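Local coordinates for AbyA5 (Verrucosispora maris, PDB 4YWF), which catalyses acetate elimination in spirotetronate biosynthesis, acting as an esterase-like lyase of the alpha/beta-hydrolase superfamily, at residues A[116-120]-A[131-136]; A[246-250]-A[275-279]; A[59-64]-A[82-88]. The protein carries 4 engineered substitutions. One frame throughout, in Å; residues are numbered along the deposited sequence.

Overall arrangement
The three follow one another along the chain in series: contact 3, contact 1, contact 2. Contact 3 pairs helix 59-72 with helix 76-87. Contact 1 joins strands 118-124 and 127-134, the hairpin at one edge of the mixed sheet of this alpha/beta-hydrolase fold. Helix 94-111 links the two, since its side chains meet residues of both; their centres are about 26 Å apart. Contact 2 sets helix 245-248, which follows strand 233-239, against helix 275-278. Its centre lies about 36 Å from that of contact 1, across the centre of the chain, and about 30 Å from that of contact 3. The three thus mark well-separated parts of one single-chain enzyme, and none touches another.

Contact 1 of 3, residues A[116-120]-A[131-136]; sequences GIERL and AWAAGL
Residues 118-120 and 131-134 run antiparallel, their short axes 4.7 Å apart at the closest and 139° between directions. They belong to the beta hairpin that begins the alpha/beta-hydrolase sheet, with strand 118-124 outermost. Glu118 with Ala133 and Leu120 with Ala131 are hydrogen-bonded pairs. Arg119 with Trp132 is the non-hydrogen-bonded pair between them. Glu118 N reaches Ala133 O at 2.8 Å, and Ala133 N returns a bond to Glu118 O. Leu120 and Ala131 exchange the second pair of backbone bonds.

Arg119 and Trp132 extend together on one face. CG of Arg119 is anti to the backbone N (chi1 165°), and the chain bends at chi3. This lays the guanidinium beside the CZ2-CH2 part of the indole. Arg119 NH2 comes within 3.5 Å of Trp132 CZ2, and CB of the same arginine touches CZ3. The two planes are 45° apart, so this is not a flat stack. Trp132 CH2 sits over one face of the guanidinium, toward its rim. Ile117 CG2 adds a contact to Trp132 CE3. Helix 94-111 packs on this face, where Phe107 meets the indole edge-to-face. Glu156 takes the hydrogen bond of Trp132 NE1.

The other face carries Glu118, Leu120, Ala131 and Ala133. Leu120 CD1 rests on Ala133 CB at 4.1 Å, while its CB meets that of Ala131. Glu118 crosses Leu136 at about a right angle, and its OE2 forms a salt bridge with Arg205. At the open end of the hairpin a water bridges the segments. It donates to Gly116 O at 2.8 Å and accepts from Leu136 N at 3.0 Å.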
ATOM      1  N   GLY A 116      -2.829  22.204   3.349  1.00 35.99           N
ATOM      2  CA  GLY A 116      -3.779  21.105   3.429  1.00 34.07           C
ATOM      3  C   GLY A 116      -3.134  19.769   3.779  1.00 33.26           C
ATOM      4  O   GLY A 116      -3.810  18.935   4.370  1.00 34.15           O
ATOM      5  N   ILE A 117      -1.846  19.569   3.437  1.00 30.17           N
ATOM      6  CA  ILE A 117      -1.166  18.308   3.773  1.00 28.68           C
ATOM      7  C   ILE A 117      -0.655  18.352   5.186  1.00 28.33           C
ATOM      8  O   ILE A 117       0.173  19.180   5.522  1.00 26.28           O
ATOM      9  CB  ILE A 117       0.004  17.922   2.832  1.00 26.31           C
ATOM     10  CG1 ILE A 117      -0.464  17.940   1.362  1.00 26.67           C
ATOM     11  CG2 ILE A 117       0.526  16.541   3.204  1.00 25.69           C
ATOM     12  CD1 ILE A 117       0.532  17.359   0.363  1.00 26.24           C
ATOM     13  N   GLU A 118      -1.150  17.414   5.991  1.00 26.22           N
ATOM     14  CA  GLU A 118      -0.851  17.322   7.393  1.00 28.08           C
ATOM     15  C   GLU A 118      -0.330  15.956   7.788  1.00 24.81           C
ATOM     16  O   GLU A 118      -0.781  14.958   7.305  1.00 26.64           O
ATOM     17  CB  GLU A 118      -2.112  17.606   8.202  1.00 29.32           C
ATOM     18  CG  GLU A 118      -1.941  17.600   9.707  1.00 33.79           C
ATOM     19  CD  GLU A 118      -3.253  17.968  10.428  1.00 40.12           C
ATOM     20  OE1 GLU A 118      -4.113  18.676   9.827  1.00 31.90           O
ATOM     21  OE2 GLU A 118      -3.437  17.517  11.592  1.00 38.82           O
ATOM     22  N   ARG A 119       0.609  15.946   8.698  1.00 23.69           N
ATOM     23  CA  ARG A 119       1.165  14.720   9.262  1.00 25.14           C
ATOM     24  C   ARG A 119       0.350  14.273  10.461  1.00 26.57           C
ATOM     25  O   ARG A 119       0.053  15.069  11.354  1.00 25.44           O
ATOM     26  CB  ARG A 119       2.604  15.009   9.711  1.00 28.91           C
ATOM     27  CG  ARG A 119       3.181  13.959  10.641  1.00 32.28           C
ATOM     28  CD  ARG A 119       4.584  14.319  11.079  1.00 35.48           C
ATOM     29  NE  ARG A 119       5.516  13.733  10.150  1.00 38.03           N
ATOM     30  CZ  ARG A 119       6.546  14.357   9.604  1.00 48.31           C
ATOM     31  NH1 ARG A 119       6.858  15.621   9.938  1.00 53.36           N
ATOM     32  NH2 ARG A 119       7.312  13.680   8.756  1.00 47.01           N
ATOM     33  N   LEU A 120       0.003  13.002  10.495  1.00 25.91           N
ATOM     34  CA  LEU A 120      -0.629  12.384  11.630  1.00 25.46           C
ATOM     35  C   LEU A 120       0.395  11.400  12.238  1.00 28.32           C
ATOM     36  O   LEU A 120       1.069  10.694  11.549  1.00 25.23           O
ATOM     37  CB  LEU A 120      -1.854  11.612  11.186  1.00 26.95           C
ATOM     38  CG  LEU A 120      -2.909  12.374  10.380  1.00 29.99           C
ATOM     39  CD1 LEU A 120      -4.044  11.419   9.999  1.00 31.94           C
ATOM     40  CD2 LEU A 120      -3.426  13.555  11.210  1.00 29.59           C
ATOM     41  N   ALA A 131       1.255   8.951   9.194  1.00 22.60           N
ATOM     42  CA  ALA A 131       0.374   9.043   8.033  1.00 21.03           C
ATOM     43  C   ALA A 131       0.426  10.458   7.510  1.00 22.06           C
ATOM     44  O   ALA A 131       0.809  11.398   8.246  1.00 19.43           O
ATOM     45  CB  ALA A 131      -1.039   8.619   8.450  1.00 22.82           C
ATOM     46  N   TRP A 132       0.074  10.636   6.251  1.00 20.59           N
ATOM     47  CA  TRP A 132      -0.068  11.956   5.659  1.00 22.44           C
ATOM     48  C   TRP A 132      -1.521  12.111   5.282  1.00 25.07           C
ATOM     49  O   TRP A 132      -2.126  11.144   4.829  1.00 24.45           O
ATOM     50  CB  TRP A 132       0.781  12.101   4.402  1.00 24.17           C
ATOM     51  CG  TRP A 132       2.214  12.098   4.662  1.00 24.78           C
ATOM     52  CD1 TRP A 132       3.113  11.095   4.370  1.00 27.75           C
ATOM     53  CD2 TRP A 132       2.969  13.153   5.278  1.00 27.51           C
ATOM     54  NE1 TRP A 132       4.394  11.475   4.772  1.00 26.90           N
ATOM     55  CE2 TRP A 132       4.324  12.730   5.331  1.00 26.14           C
ATOM     56  CE3 TRP A 132       2.642  14.431   5.750  1.00 29.80           C
ATOM     57  CZ2 TRP A 132       5.321  13.514   5.882  1.00 27.52           C
ATOM     58  CZ3 TRP A 132       3.671  15.238   6.255  1.00 28.63           C
ATOM     59  CH2 TRP A 132       4.976  14.776   6.307  1.00 28.11           C
ATOM     60  N   ALA A 133      -2.086  13.302   5.466  1.00 23.10           N
ATOM     61  CA  ALA A 133      -3.499  13.509   5.191  1.00 24.32           C
ATOM     62  C   ALA A 133      -3.780  14.861   4.555  1.00 25.51           C
ATOM     63  O   ALA A 133      -2.984  15.788   4.682  1.00 23.38           O
ATOM     64  CB  ALA A 133      -4.293  13.396   6.466  1.00 24.45           C
ATOM     65  N   ALA A 134      -4.932  14.943   3.880  1.00 23.04           N
ATOM     66  CA  ALA A 134      -5.388  16.218   3.324  1.00 26.08           C
ATOM     67  C   ALA A 134      -6.863  16.179   3.289  1.00 28.44           C
ATOM     68  O   ALA A 134      -7.454  15.104   3.415  1.00 24.90           O
ATOM     69  CB  ALA A 134      -4.852  16.473   1.937  1.00 25.44           C
ATOM     70  N   GLY A 135      -7.465  17.355   3.162  1.00 28.25           N
ATOM     71  CA  GLY A 135      -8.932  17.449   3.081  1.00 28.53           C
ATOM     72  C   GLY A 135      -9.604  17.292   4.434  1.00 32.12           C
ATOM     73  O   GLY A 135     -10.811  17.092   4.485  1.00 32.73           O
ATOM     74  N   LEU A 136      -8.867  17.429   5.543  1.00 29.01           N
ATOM     75  CA  LEU A 136      -9.478  17.370   6.862  1.00 30.42           C
ATOM     76  C   LEU A 136     -10.216  18.673   7.212  1.00 35.46           C
ATOM     77  O   LEU A 136      -9.832  19.724   6.748  1.00 30.34           O
ATOM     78  CB  LEU A 136      -8.418  17.124   7.971  1.00 31.36           C
ATOM     79  CG  LEU A 136      -7.506  15.916   7.828  1.00 30.25           C
ATOM     80  CD1 LEU A 136      -6.546  15.762   8.989  1.00 29.00           C
ATOM     81  CD2 LEU A 136      -8.346  14.672   7.690  1.00 32.53           C
TER
HETATM   82  O   HOH W   1      -6.236  18.773   5.795  1.00 29.26           O

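Contact 2 of 3, residues A[246-250]-A[275-279]; sequences FFTDK and VFDHV
The weakly bonded helical turn at 246-248 faces helix 275-278, and the nearest CA atoms, those of Phe247 and Val279, are 6.1 Å apart. Phe246 and Phe276 form an offset edge-to-face pair. Phe276 turns its edge to the face of Phe246, with centroids 6.0 Å apart and planes at 71°. The nearest atoms are Phe246 CZ and Phe276 CE1, at 4.0 Å. CG of Phe246 is anti to the backbone N (chi1 -178°), which brings the ring's far end to Phe276. Phe247 lies next to it, with Phe246 CD2 over the centre of its ring.

In this alpha/beta-hydrolase fold the contact belongs to the helical insertion between strands 233-239 and 296-301. Phe218 and His221, both of helix 218-226, meet the rings of Phe246 and Phe247 respectively. Val279 closes on Phe247 from across. Its CG2 lies at the ring edge, 3.7 Å from Phe247 CD1, and Val279 O is 3.4 Å from the same carbon.

At the solvent side the Lys250 chain curls back past Phe276 CB, which brings NZ to Asp277. Its NZ makes a salt bridge with Asp277 OD1 at 3.4 Å, weak as a hydrogen bond, and also a weak hydrogen bond to Gln253 OE1.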
ATOM      1  N   PHE A 246      -2.545 -18.004  -1.687  1.00 29.44           N
ATOM      2  CA  PHE A 246      -1.243 -17.469  -1.328  1.00 29.68           C
ATOM      3  C   PHE A 246      -0.731 -18.067   0.034  1.00 28.19           C
ATOM      4  O   PHE A 246       0.440 -18.327   0.208  1.00 29.47           O
ATOM      5  CB  PHE A 246      -1.288 -15.938  -1.269  1.00 26.50           C
ATOM      6  CG  PHE A 246       0.025 -15.327  -0.941  1.00 24.74           C
ATOM      7  CD1 PHE A 246       0.992 -15.203  -1.885  1.00 28.59           C
ATOM      8  CD2 PHE A 246       0.317 -14.965   0.364  1.00 28.15           C
ATOM      9  CE1 PHE A 246       2.255 -14.699  -1.562  1.00 28.09           C
ATOM     10  CE2 PHE A 246       1.565 -14.455   0.713  1.00 29.01           C
ATOM     11  CZ  PHE A 246       2.530 -14.306  -0.259  1.00 29.37           C
ATOM     12  N   PHE A 247      -1.632 -18.258   0.977  1.00 26.90           N
ATOM     13  CA  PHE A 247      -1.283 -18.565   2.318  1.00 28.01           C
ATOM     14  C   PHE A 247      -1.180 -20.081   2.507  1.00 32.79           C
ATOM     15  O   PHE A 247      -0.595 -20.514   3.453  1.00 32.11           O
ATOM     16  CB  PHE A 247      -2.321 -17.994   3.256  1.00 27.70           C
ATOM     17  CG  PHE A 247      -2.403 -16.510   3.223  1.00 30.26           C
ATOM     18  CD1 PHE A 247      -1.431 -15.745   3.872  1.00 29.15           C
ATOM     19  CD2 PHE A 247      -3.454 -15.851   2.553  1.00 28.61           C
ATOM     20  CE1 PHE A 247      -1.477 -14.359   3.867  1.00 30.19           C
ATOM     21  CE2 PHE A 247      -3.479 -14.468   2.537  1.00 29.57           C
ATOM     22  CZ  PHE A 247      -2.483 -13.726   3.155  1.00 31.09           C
ATOM     23  N   THR A 248      -1.737 -20.861   1.591  1.00 34.05           N
ATOM     24  CA  THR A 248      -1.899 -22.323   1.771  1.00 37.15           C
ATOM     25  C   THR A 248      -1.308 -23.165   0.660  1.00 34.59           C
ATOM     26  O   THR A 248      -1.152 -24.367   0.826  1.00 37.00           O
ATOM     27  CB  THR A 248      -3.413 -22.729   1.839  1.00 33.41           C
ATOM     28  OG1 THR A 248      -3.993 -22.473   0.573  1.00 35.67           O
ATOM     29  CG2 THR A 248      -4.178 -21.934   2.947  1.00 35.54           C
ATOM     30  N   ASP A 249      -1.005 -22.583  -0.480  1.00 32.46           N
ATOM     31  CA  ASP A 249      -0.524 -23.407  -1.618  1.00 31.27           C
ATOM     32  C   ASP A 249       0.970 -23.478  -1.563  1.00 33.83           C
ATOM     33  O   ASP A 249       1.652 -22.522  -1.929  1.00 30.76           O
ATOM     34  CB  ASP A 249      -0.940 -22.811  -2.935  1.00 30.19           C
ATOM     35  CG  ASP A 249      -0.434 -23.590  -4.117  1.00 29.94           C
ATOM     36  OD1 ASP A 249       0.405 -24.516  -3.975  1.00 28.67           O
ATOM     37  OD2 ASP A 249      -0.867 -23.261  -5.224  1.00 29.21           O
ATOM     38  N   LYS A 250       1.488 -24.621  -1.104  1.00 37.11           N
ATOM     39  CA  LYS A 250       2.953 -24.806  -0.934  1.00 34.54           C
ATOM     40  C   LYS A 250       3.836 -24.828  -2.193  1.00 33.70           C
ATOM     41  O   LYS A 250       4.936 -24.215  -2.200  1.00 28.14           O
ATOM     42  CB  LYS A 250       3.196 -26.080  -0.093  1.00 37.44           C
ATOM     43  CG  LYS A 250       2.769 -25.921   1.334  1.00 40.14           C
ATOM     44  CD  LYS A 250       3.623 -24.872   2.041  1.00 42.24           C
ATOM     45  CE  LYS A 250       3.434 -24.907   3.555  1.00 47.13           C
ATOM     46  NZ  LYS A 250       3.465 -23.563   4.231  1.00 48.24           N
ATOM     47  N   VAL A 275       8.112 -18.310   7.563  1.00 28.65           N
ATOM     48  CA  VAL A 275       7.114 -17.254   7.331  1.00 28.86           C
ATOM     49  C   VAL A 275       5.788 -17.796   6.787  1.00 27.72           C
ATOM     50  O   VAL A 275       4.744 -17.506   7.328  1.00 31.28           O
ATOM     51  CB  VAL A 275       7.655 -16.061   6.492  1.00 29.70           C
ATOM     52  CG1 VAL A 275       8.101 -16.483   5.118  1.00 28.75           C
ATOM     53  CG2 VAL A 275       6.601 -14.932   6.422  1.00 29.89           C
ATOM     54  N   PHE A 276       5.824 -18.664   5.798  1.00 30.99           N
ATOM     55  CA  PHE A 276       4.587 -19.242   5.253  1.00 30.64           C
ATOM     56  C   PHE A 276       3.784 -20.076   6.232  1.00 35.65           C
ATOM     57  O   PHE A 276       2.560 -19.967   6.262  1.00 31.94           O
ATOM     58  CB  PHE A 276       4.885 -19.998   4.001  1.00 32.05           C
ATOM     59  CG  PHE A 276       5.231 -19.101   2.868  1.00 33.19           C
ATOM     60  CD1 PHE A 276       4.321 -18.096   2.456  1.00 38.39           C
ATOM     61  CD2 PHE A 276       6.414 -19.221   2.207  1.00 30.71           C
ATOM     62  CE1 PHE A 276       4.629 -17.234   1.424  1.00 34.50           C
ATOM     63  CE2 PHE A 276       6.716 -18.389   1.176  1.00 30.41           C
ATOM     64  CZ  PHE A 276       5.837 -17.391   0.779  1.00 34.89           C
ATOM     65  N   ASP A 277       4.477 -20.833   7.093  1.00 34.25           N
ATOM     66  CA  ASP A 277       3.833 -21.538   8.156  1.00 33.18           C
ATOM     67  C   ASP A 277       3.222 -20.536   9.050  1.00 34.83           C
ATOM     68  O   ASP A 277       2.083 -20.703   9.546  1.00 35.87           O
ATOM     69  CB  ASP A 277       4.815 -22.370   8.998  1.00 34.58           C
ATOM     70  CG  ASP A 277       5.122 -23.692   8.395  1.00 37.41           C
ATOM     71  OD1 ASP A 277       4.440 -24.122   7.410  1.00 41.77           O
ATOM     72  OD2 ASP A 277       6.070 -24.307   8.903  1.00 44.58           O
ATOM     73  N   HIS A 278       3.967 -19.460   9.264  1.00 34.36           N
ATOM     74  CA  HIS A 278       3.478 -18.420  10.143  1.00 34.69           C
ATOM     75  C   HIS A 278       2.126 -17.823   9.660  1.00 30.07           C
ATOM     76  O   HIS A 278       1.285 -17.492  10.479  1.00 29.24           O
ATOM     77  CB  HIS A 278       4.562 -17.347  10.356  1.00 35.68           C
ATOM     78  CG  HIS A 278       4.181 -16.302  11.356  1.00 36.00           C
ATOM     79  ND1 HIS A 278       4.014 -16.571  12.694  1.00 37.06           N
ATOM     80  CD2 HIS A 278       3.914 -14.987  11.208  1.00 37.92           C
ATOM     81  CE1 HIS A 278       3.655 -15.476  13.330  1.00 35.42           C
ATOM     82  NE2 HIS A 278       3.591 -14.495  12.449  1.00 36.89           N
ATOM     83  N   VAL A 279       1.927 -17.708   8.360  1.00 28.69           N
ATOM     84  CA  VAL A 279       0.741 -16.972   7.836  1.00 30.23           C
ATOM     85  C   VAL A 279      -0.319 -17.963   7.331  1.00 33.38           C
ATOM     86  O   VAL A 279      -1.322 -17.557   6.722  1.00 32.33           O
ATOM     87  CB  VAL A 279       1.121 -15.977   6.718  1.00 29.40           C
ATOM     88  CG1 VAL A 279       2.076 -14.923   7.262  1.00 29.85           C
ATOM     89  CG2 VAL A 279       1.781 -16.673   5.516  1.00 29.29           C
TER

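Contact 3 of 3, residues A[59-64]-A[82-88]; sequences WTTQWI and FYNMARF. Engineered in segment 82-88: Met85 (natural residue Leu).
Helices 59-72 and 76-87 form an antiparallel helical hairpin. Segments 59-64 and 82-87 run at 175° with axes 7.8 Å apart at the closest. The small Ala86 is consistent with this closeness: its CA lies 4.4 Å from Thr60 CA, and its CB touches Trp63 CB (3.5 Å) and Ile64 CG1.

The C-terminal end of helix 76-87 is held by side chains from the start of the other. Trp59 NE1 donates to Met85 O at 2.8 Å, a bent bond (133°) with the acceptor tilted from the indole plane. Thr60 OG1 donates to Ala86 O at 3.0 Å. Trp59 CZ2 also packs on Phe88 CD1, and Trp63 CD1 lies over the centre of the Trp59 ring. A phenylalanine in place of Trp59 would probably leave Met85 O without this donor and open a gap beside Phe88.

Trp63 extends alongside Met85, an engineered residue modelled as selenomethionine, whose CB makes a CH-pi contact over the tryptophan's five-membered ring. Phe82 CD1 meets Trp63 CZ3 at 3.6 Å, with the rings oblique at 51°. Tyr83 turns its CE1 edge to Ile64 O, while its OH bonds Glu71. Such consecutive antiparallel helices make a helical hairpin, here with helix 94-111 against it.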
ATOM      1  N   TRP A  59      23.304  -0.731  -5.070  1.00 32.66           N
ATOM      2  CA  TRP A  59      21.936  -0.235  -5.236  1.00 31.48           C
ATOM      3  C   TRP A  59      21.680   1.003  -4.378  1.00 29.91           C
ATOM      4  O   TRP A  59      21.420   2.074  -4.929  1.00 30.29           O
ATOM      5  CB  TRP A  59      20.957  -1.336  -4.866  1.00 29.84           C
ATOM      6  CG  TRP A  59      19.538  -0.900  -4.730  1.00 30.04           C
ATOM      7  CD1 TRP A  59      18.913  -0.409  -3.593  1.00 32.61           C
ATOM      8  CD2 TRP A  59      18.539  -0.976  -5.722  1.00 33.03           C
ATOM      9  NE1 TRP A  59      17.591  -0.163  -3.848  1.00 31.91           N
ATOM     10  CE2 TRP A  59      17.330  -0.512  -5.144  1.00 33.44           C
ATOM     11  CE3 TRP A  59      18.538  -1.390  -7.057  1.00 34.80           C
ATOM     12  CZ2 TRP A  59      16.137  -0.433  -5.861  1.00 34.95           C
ATOM     13  CZ3 TRP A  59      17.323  -1.345  -7.765  1.00 36.43           C
ATOM     14  CH2 TRP A  59      16.152  -0.860  -7.167  1.00 37.02           C
ATOM     15  N   THR A  60      21.866   0.869  -3.054  1.00 31.34           N
ATOM     16  CA  THR A  60      21.473   1.945  -2.099  1.00 30.30           C
ATOM     17  C   THR A  60      22.328   3.212  -2.342  1.00 30.50           C
ATOM     18  O   THR A  60      21.781   4.314  -2.523  1.00 27.25           O
ATOM     19  CB  THR A  60      21.503   1.493  -0.619  1.00 32.57           C
ATOM     20  OG1 THR A  60      20.515   0.433  -0.353  1.00 25.14           O
ATOM     21  CG2 THR A  60      21.257   2.716   0.321  1.00 30.94           C
ATOM     22  N   THR A  61      23.651   3.058  -2.450  1.00 32.40           N
ATOM     23  CA  THR A  61      24.501   4.219  -2.711  1.00 33.19           C
ATOM     24  C   THR A  61      24.125   4.956  -3.963  1.00 31.53           C
ATOM     25  O   THR A  61      24.128   6.185  -3.971  1.00 32.75           O
ATOM     26  CB  THR A  61      25.995   3.860  -2.830  1.00 35.24           C
ATOM     27  OG1 THR A  61      26.438   3.262  -1.611  1.00 34.25           O
ATOM     28  CG2 THR A  61      26.798   5.116  -3.102  1.00 34.82           C
ATOM     29  N   GLN A  62      23.867   4.211  -5.042  1.00 32.89           N
ATOM     30  CA  GLN A  62      23.539   4.826  -6.348  1.00 37.98           C
ATOM     31  C   GLN A  62      22.197   5.597  -6.326  1.00 35.01           C
ATOM     32  O   GLN A  62      22.076   6.704  -6.850  1.00 34.97           O
ATOM     33  CB  GLN A  62      23.508   3.761  -7.473  1.00 39.46           C
ATOM     34  CG  GLN A  62      24.867   3.323  -8.043  1.00 40.98           C
ATOM     35  CD  GLN A  62      25.765   4.494  -8.473  1.00 44.57           C
ATOM     36  OE1 GLN A  62      26.980   4.431  -8.378  1.00 49.07           O
ATOM     37  NE2 GLN A  62      25.163   5.566  -8.920  1.00 47.88           N
ATOM     38  N   TRP A  63      21.181   4.986  -5.757  1.00 34.69           N
ATOM     39  CA  TRP A  63      19.890   5.635  -5.609  1.00 32.73           C
ATOM     40  C   TRP A  63      19.962   6.873  -4.692  1.00 29.07           C
ATOM     41  O   TRP A  63      19.381   7.885  -5.044  1.00 29.85           O
ATOM     42  CB  TRP A  63      18.837   4.635  -5.153  1.00 35.85           C
ATOM     43  CG  TRP A  63      18.524   3.755  -6.257  1.00 38.97           C
ATOM     44  CD1 TRP A  63      18.816   2.412  -6.393  1.00 38.94           C
ATOM     45  CD2 TRP A  63      17.924   4.163  -7.473  1.00 39.13           C
ATOM     46  NE1 TRP A  63      18.404   1.975  -7.632  1.00 38.01           N
ATOM     47  CE2 TRP A  63      17.847   3.041  -8.301  1.00 39.29           C
ATOM     48  CE3 TRP A  63      17.457   5.390  -7.949  1.00 37.04           C
ATOM     49  CZ2 TRP A  63      17.302   3.112  -9.552  1.00 43.43           C
ATOM     50  CZ3 TRP A  63      16.917   5.456  -9.158  1.00 36.90           C
ATOM     51  CH2 TRP A  63      16.853   4.340  -9.974  1.00 42.97           C
ATOM     52  N   ILE A  64      20.706   6.795  -3.602  1.00 25.96           N
ATOM     53  CA  ILE A  64      20.992   7.982  -2.767  1.00 27.35           C
ATOM     54  C   ILE A  64      21.648   9.153  -3.579  1.00 29.81           C
ATOM     55  O   ILE A  64      21.228  10.320  -3.438  1.00 31.41           O
ATOM     56  CB  ILE A  64      21.747   7.641  -1.466  1.00 26.09           C
ATOM     57  CG1 ILE A  64      20.874   6.809  -0.459  1.00 26.03           C
ATOM     58  CG2 ILE A  64      22.239   8.905  -0.783  1.00 27.45           C
ATOM     59  CD1 ILE A  64      21.645   6.314   0.777  1.00 26.34           C
ATOM     60  N   PHE A  82      13.622   8.811  -5.539  1.00 27.68           N
ATOM     61  CA  PHE A  82      14.917   8.186  -5.574  1.00 27.34           C
ATOM     62  C   PHE A  82      15.404   7.716  -4.215  1.00 25.58           C
ATOM     63  O   PHE A  82      15.881   6.633  -4.176  1.00 23.49           O
ATOM     64  CB  PHE A  82      16.005   8.991  -6.282  1.00 28.68           C
ATOM     65  CG  PHE A  82      15.790   9.163  -7.746  1.00 32.45           C
ATOM     66  CD1 PHE A  82      14.933   8.328  -8.469  1.00 33.15           C
ATOM     67  CD2 PHE A  82      16.425  10.188  -8.415  1.00 33.16           C
ATOM     68  CE1 PHE A  82      14.733   8.527  -9.830  1.00 37.18           C
ATOM     69  CE2 PHE A  82      16.261  10.345  -9.766  1.00 35.94           C
ATOM     70  CZ  PHE A  82      15.380   9.560 -10.472  1.00 32.62           C
ATOM     71  N   TYR A  83      15.221   8.483  -3.133  1.00 24.51           N
ATOM     72  CA  TYR A  83      15.500   7.991  -1.791  1.00 23.60           C
ATOM     73  C   TYR A  83      14.607   6.797  -1.468  1.00 23.13           C
ATOM     74  O   TYR A  83      15.044   5.858  -0.835  1.00 22.81           O
ATOM     75  CB  TYR A  83      15.354   9.108  -0.751  1.00 23.00           C
ATOM     76  CG  TYR A  83      16.315  10.264  -0.862  1.00 24.78           C
ATOM     77  CD1 TYR A  83      17.662  10.070  -1.210  1.00 26.61           C
ATOM     78  CD2 TYR A  83      15.908  11.566  -0.562  1.00 26.82           C
ATOM     79  CE1 TYR A  83      18.570  11.143  -1.283  1.00 24.38           C
ATOM     80  CE2 TYR A  83      16.805  12.646  -0.644  1.00 23.81           C
ATOM     81  CZ  TYR A  83      18.133  12.403  -1.029  1.00 24.68           C
ATOM     82  OH  TYR A  83      18.998  13.425  -1.088  1.00 26.66           O
ATOM     83  N   ASN A  84      13.353   6.835  -1.901  1.00 23.28           N
ATOM     84  CA  ASN A  84      12.431   5.694  -1.722  1.00 25.17           C
ATOM     85  C   ASN A  84      13.035   4.415  -2.315  1.00 26.96           C
ATOM     86  O   ASN A  84      13.195   3.405  -1.621  1.00 26.87           O
ATOM     87  CB  ASN A  84      11.054   6.042  -2.346  1.00 27.25           C
ATOM     88  CG  ASN A  84      10.036   4.930  -2.232  1.00 24.93           C
ATOM     89  OD1 ASN A  84      10.213   3.876  -1.577  1.00 26.31           O
ATOM     90  ND2 ASN A  84       8.925   5.206  -2.783  1.00 27.20           N
HETATM   91  N   MSE A  85      13.458   4.494  -3.581  1.00 28.63           N
HETATM   92  CA  MSE A  85      14.066   3.343  -4.259  1.00 28.61           C
HETATM   93  C   MSE A  85      15.274   2.848  -3.491  1.00 28.33           C
HETATM   94  O   MSE A  85      15.473   1.651  -3.353  1.00 28.42           O
HETATM   95  CB  MSE A  85      14.504   3.697  -5.658  1.00 32.78           C
HETATM   96  CG  MSE A  85      13.311   3.895  -6.548  1.00 38.67           C
HETATM   97 SE   MSE A  85      12.348   2.180  -6.479  1.00 56.92          SE
HETATM   98  CE  MSE A  85      10.758   2.669  -5.410  1.00 40.28           C
ATOM     99  N   ALA A  86      16.102   3.756  -2.999  1.00 24.58           N
ATOM    100  CA  ALA A  86      17.263   3.368  -2.216  1.00 24.75           C
ATOM    101  C   ALA A  86      16.988   2.445  -1.020  1.00 26.38           C
ATOM    102  O   ALA A  86      17.774   1.552  -0.687  1.00 29.01           O
ATOM    103  CB  ALA A  86      17.936   4.632  -1.733  1.00 25.94           C
ATOM    104  N   ARG A  87      15.906   2.741  -0.313  1.00 25.68           N
ATOM    105  CA  ARG A  87      15.453   1.965   0.837  1.00 28.36           C
ATOM    106  C   ARG A  87      14.700   0.668   0.447  1.00 28.01           C
ATOM    107  O   ARG A  87      14.600  -0.238   1.237  1.00 31.49           O
ATOM    108  CB  ARG A  87      14.584   2.905   1.725  1.00 31.90           C
ATOM    109  CG  ARG A  87      13.507   2.242   2.520  1.00 34.71           C
ATOM    110  CD  ARG A  87      12.057   2.478   2.139  1.00 29.19           C
ATOM    111  NE  ARG A  87      11.523   2.198   0.823  1.00 29.91           N
ATOM    112  CZ  ARG A  87      10.699   1.204   0.459  1.00 28.37           C
ATOM    113  NH1 ARG A  87      10.340   0.169   1.267  1.00 25.10           N
ATOM    114  NH2 ARG A  87      10.249   1.239  -0.791  1.00 28.57           N
ATOM    115  N   PHE A  88      14.166   0.591  -0.773  1.00 29.39           N
ATOM    116  CA  PHE A  88      13.490  -0.601  -1.278  1.00 26.93           C
ATOM    117  C   PHE A  88      14.438  -1.778  -1.239  1.00 25.84           C
ATOM    118  O   PHE A  88      15.618  -1.608  -1.578  1.00 27.21           O
ATOM    119  CB  PHE A  88      13.066  -0.345  -2.699  1.00 29.22           C
ATOM    120  CG  PHE A  88      12.433  -1.501  -3.400  1.00 30.18           C
ATOM    121  CD1 PHE A  88      13.229  -2.436  -4.074  1.00 30.07           C
ATOM    122  CD2 PHE A  88      11.058  -1.601  -3.496  1.00 29.65           C
ATOM    123  CE1 PHE A  88      12.662  -3.482  -4.779  1.00 30.53           C
ATOM    124  CE2 PHE A  88      10.488  -2.652  -4.177  1.00 34.17           C
ATOM    125  CZ  PHE A  88      11.291  -3.601  -4.824  1.00 30.68           C
TER